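Local structure of putative NADPH-dependent oxidoreductase (Desulfitobacterium hafniense DCB-2, 3DB2) at residues C[6-11]-C[69-74]. The protein is a putative NADPH-dependent oxidoreductase, which probably binds its dinucleotide in a Rossmann-fold domain and transfers hydride to or from a substrate not yet identified. Residues are numbered along the deposited sequence; the frame is centred on the assembly and turned at random.
Sequences VGVAAI and MVIITV
Strands 6-11 and 69-72 are neighbours at the middle of the parallel sheet of the Rossmann domain, paired from Val8–Met69 to Ile11–Ile72. Five backbone hydrogen bonds join them. Met69 N gives to Gly7 O (3.0 Å) and Met69 O takes Ala9 N. Ile71 N then gives to Ala9 O (2.8 Å), and Ile71 O takes Ile11 N. The last bond, Thr73 N to Ile11 O, is nearly straight (174° at the hydrogen) and carries the pairing past the end of strand 69-72. On the face of Val8, Met69, Ala10 and Ile71, selenomethionine Met69 lies alongside Val8. Its CG is anti to the backbone N (chi1 -179°), and a bend at chi3 brings CE to 3.7 Å from Val8 CG1. The same CE meets CG1 of Val6, whose side chain crosses that of Met69 at about a right angle. Val8 CB also receives Ile71 CD1 at 3.8 Å. Helix 302-316 packs against Val6, Met69 and Ile71 here. On the face of Ala9, Val70, Ile11 and Ile72, Ile11 CD1 reaches back to Val70 CG1 (3.6 Å). Ile11 CG2 turns instead to Val74 CG1, 3.8 Å away, with the two side chains pointing the same way. Helix 79-88 covers Ile11, Val70 and Ile72. Thr73 OG1 hydrogen-bonds to Gly12 O, tying the loop just after strand 69-72 to the start of the glycine-rich turn. The Thr73 side chain also touches Trp16 and Ala17 of helix 15-24. This central strand pair, with a GxGxxA-like turn following strand 6-11, is characteristic of a dinucleotide-binding Rossmann fold and consistent with NADPH binding.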
ATOM      1  N   VAL C   6     -28.663  21.907 -22.912  1.00 28.05           N
ATOM      2  CA  VAL C   6     -28.443  20.786 -23.831  1.00 22.25           C
ATOM      3  C   VAL C   6     -29.499  19.747 -23.492  1.00 20.82           C
ATOM      4  O   VAL C   6     -29.657  19.463 -22.302  1.00 22.68           O
ATOM      5  CB  VAL C   6     -27.039  20.164 -23.734  1.00 25.65           C
ATOM      6  CG1 VAL C   6     -26.990  18.788 -24.396  1.00 22.33           C
ATOM      7  CG2 VAL C   6     -25.972  21.040 -24.371  1.00 23.12           C
ATOM      8  N   GLY C   7     -30.164  19.206 -24.500  1.00 23.04           N
ATOM      9  CA  GLY C   7     -31.172  18.181 -24.320  1.00 24.45           C
ATOM     10  C   GLY C   7     -30.589  16.792 -24.147  1.00 21.81           C
ATOM     11  O   GLY C   7     -29.834  16.306 -24.989  1.00 21.74           O
ATOM     12  N   VAL C   8     -30.958  16.119 -23.059  1.00 21.11           N
ATOM     13  CA  VAL C   8     -30.346  14.825 -22.755  1.00 19.87           C
ATOM     14  C   VAL C   8     -31.397  13.748 -22.606  1.00 18.50           C
ATOM     15  O   VAL C   8     -32.555  14.047 -22.270  1.00 23.95           O
ATOM     16  CB  VAL C   8     -29.452  14.921 -21.499  1.00 23.65           C
ATOM     17  CG1 VAL C   8     -28.406  16.016 -21.731  1.00 23.32           C
ATOM     18  CG2 VAL C   8     -30.223  15.207 -20.232  1.00 21.50           C
ATOM     19  N   ALA C   9     -31.012  12.518 -22.884  1.00 16.94           N
ATOM     20  CA  ALA C   9     -31.863  11.342 -22.694  1.00 16.57           C
ATOM     21  C   ALA C   9     -31.113  10.335 -21.816  1.00 18.60           C
ATOM     22  O   ALA C   9     -29.923  10.141 -22.066  1.00 20.33           O
ATOM     23  CB  ALA C   9     -32.261  10.606 -23.952  1.00 18.61           C
ATOM     24  N   ALA C  10     -31.830   9.734 -20.886  1.00 17.84           N
ATOM     25  CA  ALA C  10     -31.329   8.725 -19.978  1.00 20.99           C
ATOM     26  C   ALA C  10     -31.607   7.353 -20.594  1.00 19.54           C
ATOM     27  O   ALA C  10     -32.737   7.010 -20.885  1.00 15.98           O
ATOM     28  CB  ALA C  10     -31.900   8.802 -18.563  1.00 18.88           C
ATOM     29  N   ILE C  11     -30.555   6.589 -20.812  1.00 19.52           N
ATOM     30  CA  ILE C  11     -30.661   5.215 -21.269  1.00 20.59           C
ATOM     31  C   ILE C  11     -30.116   4.246 -20.233  1.00 24.62           C
ATOM     32  O   ILE C  11     -28.934   4.275 -19.879  1.00 23.78           O
ATOM     33  CB  ILE C  11     -29.973   5.071 -22.638  1.00 22.99           C
ATOM     34  CG1 ILE C  11     -30.714   5.868 -23.715  1.00 24.58           C
ATOM     35  CG2 ILE C  11     -29.847   3.615 -23.016  1.00 17.33           C
ATOM     36  CD1 ILE C  11     -29.875   6.204 -24.921  1.00 27.25           C
HETATM   37  N   MSE C  69     -27.650  14.710 -26.397  1.00 15.76           N
HETATM   38  CA  MSE C  69     -26.687  13.874 -25.686  1.00 11.30           C
HETATM   39  C   MSE C  69     -27.449  12.737 -24.991  1.00 17.81           C
HETATM   40  O   MSE C  69     -28.530  12.953 -24.426  1.00 19.53           O
HETATM   41  CB  MSE C  69     -26.016  14.664 -24.550  1.00 17.18           C
HETATM   42  CG  MSE C  69     -24.978  13.846 -23.776  1.00 23.46           C
HETATM   43 SE   MSE C  69     -24.634  14.530 -21.973  0.75 22.80          SE
HETATM   44  CE  MSE C  69     -24.775  16.416 -22.310  1.00 13.34           C
ATOM     45  N   VAL C  70     -26.871  11.550 -25.002  1.00 16.99           N
ATOM     46  CA  VAL C  70     -27.408  10.446 -24.210  1.00 18.53           C
ATOM     47  C   VAL C  70     -26.508  10.181 -22.996  1.00 18.95           C
ATOM     48  O   VAL C  70     -25.294  10.334 -23.030  1.00 18.47           O
ATOM     49  CB  VAL C  70     -27.562   9.154 -25.018  1.00 19.09           C
ATOM     50  CG1 VAL C  70     -28.583   9.334 -26.146  1.00 18.69           C
ATOM     51  CG2 VAL C  70     -26.232   8.710 -25.618  1.00 14.82           C
ATOM     52  N   ILE C  71     -27.164   9.744 -21.926  1.00 17.52           N
ATOM     53  CA  ILE C  71     -26.515   9.419 -20.647  1.00 14.89           C
ATOM     54  C   ILE C  71     -26.738   7.935 -20.403  1.00 19.42           C
ATOM     55  O   ILE C  71     -27.832   7.503 -20.011  1.00 18.57           O
ATOM     56  CB  ILE C  71     -27.079  10.335 -19.564  1.00 15.28           C
ATOM     57  CG1 ILE C  71     -26.760  11.823 -19.857  1.00 16.61           C
ATOM     58  CG2 ILE C  71     -26.597   9.925 -18.172  1.00 20.17           C
ATOM     59  CD1 ILE C  71     -27.481  12.794 -18.980  1.00 17.54           C
ATOM     60  N   ILE C  72     -25.727   7.125 -20.689  1.00 17.77           N
ATOM     61  CA  ILE C  72     -25.794   5.682 -20.771  1.00 16.88           C
ATOM     62  C   ILE C  72     -25.339   5.034 -19.474  1.00 19.27           C
ATOM     63  O   ILE C  72     -24.158   5.084 -19.122  1.00 18.23           O
ATOM     64  CB  ILE C  72     -24.946   5.150 -21.953  1.00 17.38           C
ATOM     65  CG1 ILE C  72     -25.434   5.750 -23.274  1.00 16.29           C
ATOM     66  CG2 ILE C  72     -24.881   3.632 -22.031  1.00 16.58           C
ATOM     67  CD1 ILE C  72     -24.523   5.489 -24.453  1.00 12.83           C
ATOM     68  N   THR C  73     -26.279   4.430 -18.779  1.00 19.66           N
ATOM     69  CA  THR C  73     -26.058   3.744 -17.512  1.00 23.76           C
ATOM     70  C   THR C  73     -26.595   2.315 -17.602  1.00 25.75           C
ATOM     71  O   THR C  73     -27.337   1.884 -16.728  1.00 31.20           O
ATOM     72  CB  THR C  73     -26.720   4.481 -16.342  1.00 18.79           C
ATOM     73  OG1 THR C  73     -28.094   4.748 -16.608  1.00 22.83           O
ATOM     74  CG2 THR C  73     -26.152   5.892 -16.113  1.00 23.24           C
ATOM     75  N   VAL C  74     -26.230   1.633 -18.662  1.00 22.42           N
ATOM     76  CA  VAL C  74     -26.598   0.253 -18.959  1.00 24.16           C
ATOM     77  C   VAL C  74     -25.465  -0.674 -18.536  1.00 27.53           C
ATOM     78  O   VAL C  74     -24.392  -0.119 -18.242  1.00 29.82           O
ATOM     79  CB  VAL C  74     -26.881   0.103 -20.457  1.00 25.54           C
ATOM     80  CG1 VAL C  74     -27.917   1.111 -20.932  1.00 25.94           C
ATOM     81  CG2 VAL C  74     -25.568   0.265 -21.226  1.00 26.99           C
TER